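Local coordinates for secretory-abundant heat soluble protein 1 (Ramazzottius varieornatus, PDB 5XNA), which acts as a secreted, heat-soluble molecular shield that helps a tardigrade withstand desiccation, and probably binds lipids, at residues A[16-21]-A[36-41]; A[41-46]-A[132-137]. All blocks are in the same frame, centred on the assembly; numbering follows the deposited sequence.

In the fold
Interaction 1 (16-21 with 36-41) lies near the surface, where the end of strand 10-19 meets the loop between helix 32-35 and strand 42-47; its direct contacts are van der Waals touches of an isoleucine, a phenylalanine, an asparagine and the aspartate backbone. Interaction 2 (41-46 with 132-137) is buried and polar: strands 42-47 and 128-136, which flank strand 10-19 in the sheet, send side chains inward to a magnesium ion and the heptanoic acid carboxylate. T41 belongs to both. R132 joins them as well, since its NH2 probably hydrogen-bonds H39 O and N38 OD1 while NH1 hydrogen-bonds the carboxylate. Both contacts touch the fatty acid, interaction 1 along its chain and interaction 2 at its head.

Interaction 1: residues A[16-21]-A[36-41]; sequences DRIENF and GGNHKT. With ZN (zinc ion), chain D; SHV (heptanoic acid), chain O; EDO (1,2-ethanediol), chain M; EDO (1,2-ethanediol), chain F.
D16 meets N38 through its backbone: the amide nitrogen N38 ND2 lies 3.6 Å from D16 CA, and it is hydrogen-bonded to T15 O next door. Farther out, a 1,2-ethanediol accepts a bond from D16 N and a weak one from K40 NZ, whose salt bridge is with E13. I18 points toward the loop, and with CG1 anti to its backbone N (chi1 -175°) its CD1 reaches 3.7 Å from G37 O. The I18 and N38 side chains run antiparallel alongside one another, I18 CD1 lying 3.8 Å from N38 OD1, an oxygen that R132 holds by a hydrogen bond. E19 takes its carboxylate elsewhere, binding a zinc ion through OE2 at 2.3 Å. F21, at the start of helix 21-27, sets CD2 3.9 Å from G37 O, while its CZ is 4.0 Å from C3 of the heptanoic acid. G37 has backbone angles (76/-159°) that call for glycine. Around it a second ethanediol bridges H39 N and G36 O, its O2 2.7 Å from H39 N. The two short helices between the first two strands correspond to the helix-turn-helix lid of the fatty-acid-binding protein fold; this contact joins the lid's flanks beside the bound acid.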
loop_
_atom_site.group_PDB
_atom_site.type_symbol
_atom_site.label_atom_id
_atom_site.label_comp_id
_atom_site.label_asym_id
_atom_site.label_seq_id
_atom_site.Cartn_x
_atom_site.Cartn_y
_atom_site.Cartn_z
ATOM N N ASP A 16 24.996 -5.366 -6.682
ATOM C CA ASP A 16 25.566 -4.292 -5.882
ATOM C C ASP A 16 24.652 -3.076 -5.788
ATOM O O ASP A 16 24.898 -2.200 -4.953
ATOM C CB ASP A 16 26.922 -3.862 -6.456
ATOM C CG ASP A 16 27.987 -4.929 -6.295
ATOM O OD1 ASP A 16 27.930 -5.682 -5.301
ATOM O OD2 ASP A 16 28.885 -5.006 -7.159
ATOM N N ARG A 17 23.615 -3.002 -6.620
ATOM C CA ARG A 17 22.719 -1.848 -6.650
ATOM C C ARG A 17 21.712 -1.963 -5.510
ATOM O O ARG A 17 20.961 -2.941 -5.428
ATOM C CB ARG A 17 21.997 -1.760 -7.994
ATOM C CG ARG A 17 22.892 -1.444 -9.200
ATOM C CD ARG A 17 22.069 -1.464 -10.479
ATOM N NE ARG A 17 21.969 -2.811 -11.026
ATOM C CZ ARG A 17 21.016 -3.220 -11.862
ATOM N NH1 ARG A 17 21.014 -4.471 -12.308
ATOM N NH2 ARG A 17 20.056 -2.388 -12.244
ATOM N N ILE A 18 21.697 -0.958 -4.639
ATOM C CA ILE A 18 20.837 -0.953 -3.465
ATOM C C ILE A 18 20.689 0.500 -3.051
ATOM O O ILE A 18 21.597 1.306 -3.257
ATOM C CB ILE A 18 21.433 -1.829 -2.336
ATOM C CG1 ILE A 18 20.474 -1.927 -1.152
ATOM C CG2 ILE A 18 22.798 -1.298 -1.900
ATOM C CD1 ILE A 18 20.851 -3.023 -0.186
ATOM N N GLU A 19 19.536 0.845 -2.482
ATOM C CA GLU A 19 19.257 2.247 -2.190
ATOM C C GLU A 19 18.468 2.385 -0.898
ATOM O O GLU A 19 17.357 1.856 -0.785
ATOM C CB GLU A 19 18.505 2.904 -3.349
ATOM C CG GLU A 19 18.279 4.406 -3.146
ATOM C CD GLU A 19 17.536 5.032 -4.295
ATOM O OE1 GLU A 19 18.152 5.207 -5.367
ATOM O OE2 GLU A 19 16.338 5.343 -4.135
ATOM N N ASN A 20 19.041 3.117 0.059
ATOM C CA ASN A 20 18.349 3.550 1.274
ATOM C C ASN A 20 17.895 2.374 2.130
ATOM O O ASN A 20 16.945 2.494 2.910
ATOM C CB ASN A 20 17.150 4.454 0.946
ATOM C CG ASN A 20 16.752 5.351 2.118
ATOM O OD1 ASN A 20 17.590 5.722 2.940
ATOM N ND2 ASN A 20 15.469 5.705 2.191
ATOM N N PHE A 21 18.579 1.235 2.001
ATOM C CA PHE A 21 18.095 0.017 2.643
ATOM C C PHE A 21 18.288 0.058 4.152
ATOM O O PHE A 21 17.432 -0.425 4.897
ATOM C CB PHE A 21 18.781 -1.206 2.035
ATOM C CG PHE A 21 18.151 -2.509 2.440
ATOM C CD1 PHE A 21 16.964 -2.929 1.867
ATOM C CD2 PHE A 21 18.754 -3.312 3.397
ATOM C CE1 PHE A 21 16.382 -4.137 2.241
ATOM C CE2 PHE A 21 18.186 -4.513 3.772
ATOM C CZ PHE A 21 16.993 -4.924 3.193
ATOM N N GLY A 36 21.252 -5.167 7.926
ATOM C CA GLY A 36 21.600 -4.189 6.921
ATOM C C GLY A 36 22.753 -4.648 6.054
ATOM O O GLY A 36 23.124 -5.825 6.027
ATOM N N GLY A 37 23.329 -3.700 5.341
ATOM C CA GLY A 37 24.298 -4.062 4.340
ATOM C C GLY A 37 23.616 -4.633 3.111
ATOM O O GLY A 37 22.421 -4.429 2.865
ATOM N N ASN A 38 24.394 -5.377 2.335
ATOM C CA ASN A 38 23.967 -5.837 1.021
ATOM C C ASN A 38 24.465 -7.259 0.800
ATOM O O ASN A 38 25.151 -7.559 -0.176
ATOM C CB ASN A 38 24.473 -4.872 -0.058
ATOM C CG ASN A 38 24.010 -5.240 -1.459
ATOM O OD1 ASN A 38 22.920 -5.787 -1.655
ATOM N ND2 ASN A 38 24.833 -4.917 -2.447
ATOM N N HIS A 39 24.135 -8.154 1.731
ATOM C CA HIS A 39 24.561 -9.544 1.616
ATOM C C HIS A 39 23.815 -10.248 0.488
ATOM O O HIS A 39 22.642 -9.967 0.220
ATOM C CB HIS A 39 24.327 -10.294 2.928
ATOM C CG HIS A 39 25.285 -9.916 4.015
ATOM N ND1 HIS A 39 26.460 -10.600 4.241
ATOM C CD2 HIS A 39 25.250 -8.916 4.925
ATOM C CE1 HIS A 39 27.105 -10.043 5.250
ATOM N NE2 HIS A 39 26.391 -9.020 5.680
ATOM N N LYS A 40 24.504 -11.198 -0.145
ATOM C CA LYS A 40 23.958 -11.898 -1.299
ATOM C C LYS A 40 22.640 -12.555 -0.922
ATOM O O LYS A 40 22.569 -13.317 0.045
ATOM C CB LYS A 40 24.968 -12.935 -1.799
ATOM C CG LYS A 40 24.528 -13.779 -2.982
ATOM C CD LYS A 40 24.330 -12.961 -4.268
ATOM C CE LYS A 40 25.531 -12.088 -4.584
ATOM N NZ LYS A 40 25.421 -11.484 -5.941
ATOM N N THR A 41 21.596 -12.237 -1.677
ATOM C CA THR A 41 20.229 -12.619 -1.356
ATOM C C THR A 41 19.592 -13.181 -2.616
ATOM O O THR A 41 19.811 -12.655 -3.708
ATOM C CB THR A 41 19.420 -11.404 -0.832
ATOM O OG1 THR A 41 20.026 -10.908 0.369
ATOM C CG2 THR A 41 17.942 -11.777 -0.545
HETATM ZN ZN ZN D . 15.319 5.895 -6.101
HETATM C C1 SHV O . 15.462 -9.128 1.120
HETATM O O1 SHV O . 14.295 -9.531 0.878
HETATM O O2 SHV O . 15.967 -8.227 0.400
HETATM C C2 SHV O . 16.254 -9.732 2.282
HETATM C C3 SHV O . 16.171 -8.819 3.505
HETATM C C4 SHV O . 14.874 -9.094 4.262
HETATM C C5 SHV O . 14.696 -8.073 5.386
HETATM C C6 SHV O . 13.249 -7.578 5.394
HETATM C C7 SHV O . 12.749 -7.402 6.826
HETATM C C1 EDO M . 20.234 -9.112 3.521
HETATM O O1 EDO M . 20.206 -9.212 4.951
HETATM C C2 EDO M . 20.979 -7.842 3.120
HETATM O O2 EDO M . 22.282 -7.856 3.713
HETATM C C1 EDO F . 26.743 -8.529 -7.950
HETATM O O1 EDO F . 26.627 -9.953 -8.075
HETATM C C2 EDO F . 26.408 -7.851 -9.276
HETATM O O2 EDO F . 26.554 -6.429 -9.149
#

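Interaction 2: residues A[41-46]-A[132-137]; sequences TFHKIW and RWYKKS. With MG (magnesium ion), chain E; SHV (heptanoic acid), chain O.
With CG anti to the carbonyl carbon in both H43 and Y134 (chi1 -73° and -68°), two side chains that leave their strands inward bring NE2 and OH together on one magnesium ion. H43 NE2 binds the metal at 2.1 Å and Y134 OH at 2.0 Å; both oxygens of the heptanoic acid carboxylate also bind it. The histidine presents its edge to the tyrosine face in an offset edge-to-face pair, planes at 76°, with H43 CD2 3.4 Å from Y134 CE2. H43 ND1 is hydrogen-bonded to H54, a second-shell partner that would help fix the ring's rotation. R132 stretches out from CG to NE, and its NH1 hydrogen-bonds O2 of the heptanoic acid at 3.3 Å, in the guanidinium plane at its edge. T41 OG1 donates to H39 O and receives a weak bond from R132 NH1 at 3.0 Å. R132 NH2 turns instead to H39 O and N38 OD1. A leucine in place of R132 would probably leave the carboxylate without this positive neighbour and N38 OD1 without its donor. K121 also hydrogen-bonds the acid. R132 and Y123 hydrogen-bonding the carboxylate, with Y134 reaching it through the metal, resemble the arginine-tyrosine head-group site of fatty-acid-binding proteins.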
loop_
_atom_site.group_PDB
_atom_site.type_symbol
_atom_site.label_atom_id
_atom_site.label_comp_id
_atom_site.label_asym_id
_atom_site.label_seq_id
_atom_site.Cartn_x
_atom_site.Cartn_y
_atom_site.Cartn_z
ATOM N N THR A 41 21.596 -12.237 -1.677
ATOM C CA THR A 41 20.229 -12.619 -1.356
ATOM C C THR A 41 19.592 -13.181 -2.616
ATOM O O THR A 41 19.811 -12.655 -3.708
ATOM C CB THR A 41 19.420 -11.404 -0.832
ATOM O OG1 THR A 41 20.026 -10.908 0.369
ATOM C CG2 THR A 41 17.942 -11.777 -0.545
ATOM N N PHE A 42 18.831 -14.262 -2.472
ATOM C CA PHE A 42 18.149 -14.874 -3.601
ATOM C C PHE A 42 16.654 -14.867 -3.350
ATOM O O PHE A 42 16.196 -15.153 -2.238
ATOM C CB PHE A 42 18.609 -16.311 -3.853
ATOM C CG PHE A 42 20.079 -16.437 -4.122
ATOM C CD1 PHE A 42 20.977 -16.520 -3.075
ATOM C CD2 PHE A 42 20.558 -16.488 -5.422
ATOM C CE1 PHE A 42 22.341 -16.640 -3.312
ATOM C CE2 PHE A 42 21.914 -16.603 -5.664
ATOM C CZ PHE A 42 22.807 -16.679 -4.601
ATOM N N HIS A 43 15.899 -14.524 -4.389
ATOM C CA HIS A 43 14.454 -14.688 -4.403
ATOM C C HIS A 43 14.129 -15.663 -5.521
ATOM O O HIS A 43 14.480 -15.418 -6.678
ATOM C CB HIS A 43 13.721 -13.358 -4.642
ATOM C CG HIS A 43 13.752 -12.423 -3.476
ATOM N ND1 HIS A 43 12.841 -12.488 -2.446
ATOM C CD2 HIS A 43 14.575 -11.388 -3.183
ATOM C CE1 HIS A 43 13.108 -11.544 -1.559
ATOM N NE2 HIS A 43 14.152 -10.859 -1.988
ATOM N N LYS A 44 13.478 -16.771 -5.179
ATOM C CA LYS A 44 13.004 -17.726 -6.173
ATOM C C LYS A 44 11.493 -17.791 -6.053
ATOM O O LYS A 44 10.963 -18.032 -4.963
ATOM C CB LYS A 44 13.643 -19.109 -5.977
ATOM C CG LYS A 44 15.159 -19.088 -6.124
ATOM C CD LYS A 44 15.791 -20.468 -5.909
ATOM C CE LYS A 44 17.307 -20.349 -5.911
ATOM N NZ LYS A 44 17.985 -21.621 -5.535
ATOM N N ILE A 45 10.800 -17.530 -7.156
ATOM C CA ILE A 45 9.347 -17.512 -7.175
ATOM C C ILE A 45 8.881 -18.401 -8.313
ATOM O O ILE A 45 9.285 -18.200 -9.466
ATOM C CB ILE A 45 8.791 -16.091 -7.342
ATOM C CG1 ILE A 45 9.354 -15.181 -6.244
ATOM C CG2 ILE A 45 7.284 -16.128 -7.310
ATOM C CD1 ILE A 45 9.032 -13.675 -6.416
ATOM N N TRP A 46 8.039 -19.373 -7.997
ATOM C CA TRP A 46 7.548 -20.295 -9.009
ATOM C C TRP A 46 6.163 -20.772 -8.606
ATOM O O TRP A 46 5.726 -20.592 -7.468
ATOM C CB TRP A 46 8.534 -21.465 -9.226
ATOM C CG TRP A 46 8.631 -22.506 -8.120
ATOM C CD1 TRP A 46 8.057 -23.753 -8.115
ATOM C CD2 TRP A 46 9.366 -22.402 -6.888
ATOM N NE1 TRP A 46 8.383 -24.419 -6.959
ATOM C CE2 TRP A 46 9.187 -23.617 -6.189
ATOM C CE3 TRP A 46 10.149 -21.396 -6.304
ATOM C CZ2 TRP A 46 9.770 -23.857 -4.937
ATOM C CZ3 TRP A 46 10.722 -21.633 -5.059
ATOM C CH2 TRP A 46 10.530 -22.855 -4.388
ATOM N N ARG A 132 16.110 -2.371 -3.998
ATOM C CA ARG A 132 17.200 -3.300 -4.236
ATOM C C ARG A 132 16.980 -3.925 -5.601
ATOM O O ARG A 132 15.844 -4.207 -5.981
ATOM C CB ARG A 132 17.249 -4.349 -3.131
ATOM C CG ARG A 132 18.426 -5.229 -3.184
ATOM C CD ARG A 132 18.554 -5.949 -1.864
ATOM N NE ARG A 132 19.884 -6.486 -1.702
ATOM C CZ ARG A 132 20.169 -7.508 -0.914
ATOM N NH1 ARG A 132 19.201 -8.110 -0.229
ATOM N NH2 ARG A 132 21.415 -7.920 -0.820
ATOM N N TRP A 133 18.057 -4.115 -6.357
ATOM C CA TRP A 133 17.936 -4.641 -7.704
ATOM C C TRP A 133 18.529 -6.040 -7.777
ATOM O O TRP A 133 19.599 -6.301 -7.216
ATOM C CB TRP A 133 18.618 -3.715 -8.722
ATOM C CG TRP A 133 17.837 -2.445 -8.902
ATOM C CD1 TRP A 133 16.918 -2.181 -9.865
ATOM C CD2 TRP A 133 17.872 -1.292 -8.051
ATOM N NE1 TRP A 133 16.388 -0.914 -9.682
ATOM C CE2 TRP A 133 16.958 -0.359 -8.572
ATOM C CE3 TRP A 133 18.601 -0.955 -6.907
ATOM C CZ2 TRP A 133 16.754 0.890 -7.989
ATOM C CZ3 TRP A 133 18.391 0.281 -6.326
ATOM C CH2 TRP A 133 17.477 1.189 -6.872
ATOM N N TYR A 134 17.836 -6.906 -8.500
ATOM C CA TYR A 134 18.189 -8.304 -8.643
ATOM C C TYR A 134 18.376 -8.625 -10.116
ATOM O O TYR A 134 17.719 -8.041 -10.980
ATOM C CB TYR A 134 17.089 -9.190 -8.044
ATOM C CG TYR A 134 17.000 -9.058 -6.549
ATOM C CD1 TYR A 134 16.405 -7.939 -5.961
ATOM C CD2 TYR A 134 17.510 -10.051 -5.715
ATOM C CE1 TYR A 134 16.336 -7.805 -4.581
ATOM C CE2 TYR A 134 17.447 -9.928 -4.341
ATOM C CZ TYR A 134 16.852 -8.813 -3.777
ATOM O OH TYR A 134 16.800 -8.704 -2.412
ATOM N N LYS A 135 19.270 -9.563 -10.402
ATOM C CA LYS A 135 19.433 -10.074 -11.752
ATOM C C LYS A 135 18.988 -11.529 -11.819
ATOM O O LYS A 135 19.047 -12.264 -10.831
ATOM C CB LYS A 135 20.888 -9.949 -12.215
ATOM C CG LYS A 135 21.854 -10.810 -11.418
ATOM C CD LYS A 135 23.300 -10.513 -11.775
ATOM C CE LYS A 135 24.243 -11.241 -10.842
ATOM N NZ LYS A 135 23.985 -12.708 -10.887
ATOM N N LYS A 136 18.511 -11.927 -12.993
ATOM C CA LYS A 136 18.228 -13.333 -13.248
ATOM C C LYS A 136 19.467 -14.181 -12.986
ATOM O O LYS A 136 20.559 -13.869 -13.465
ATOM C CB LYS A 136 17.758 -13.517 -14.694
ATOM C CG LYS A 136 16.256 -13.428 -14.891
ATOM C CD LYS A 136 15.569 -14.675 -14.337
ATOM C CE LYS A 136 14.045 -14.587 -14.414
ATOM N NZ LYS A 136 13.508 -14.830 -15.781
ATOM N N SER A 137 19.302 -15.245 -12.209
ATOM C CA SER A 137 20.409 -16.159 -11.947
ATOM C C SER A 137 20.699 -16.988 -13.192
ATOM O O SER A 137 19.782 -17.535 -13.802
ATOM C CB SER A 137 20.101 -17.081 -10.771
ATOM O OG SER A 137 20.257 -16.407 -9.538
HETATM MG MG MG E . 15.186 -9.178 -1.247
HETATM C C1 SHV O . 15.462 -9.128 1.120
HETATM O O1 SHV O . 14.295 -9.531 0.878
HETATM O O2 SHV O . 15.967 -8.227 0.400
HETATM C C2 SHV O . 16.254 -9.732 2.282
HETATM C C3 SHV O . 16.171 -8.819 3.505
HETATM C C4 SHV O . 14.874 -9.094 4.262
HETATM C C5 SHV O . 14.696 -8.073 5.386
HETATM C C6 SHV O . 13.249 -7.578 5.394
HETATM C C7 SHV O . 12.749 -7.402 6.826
#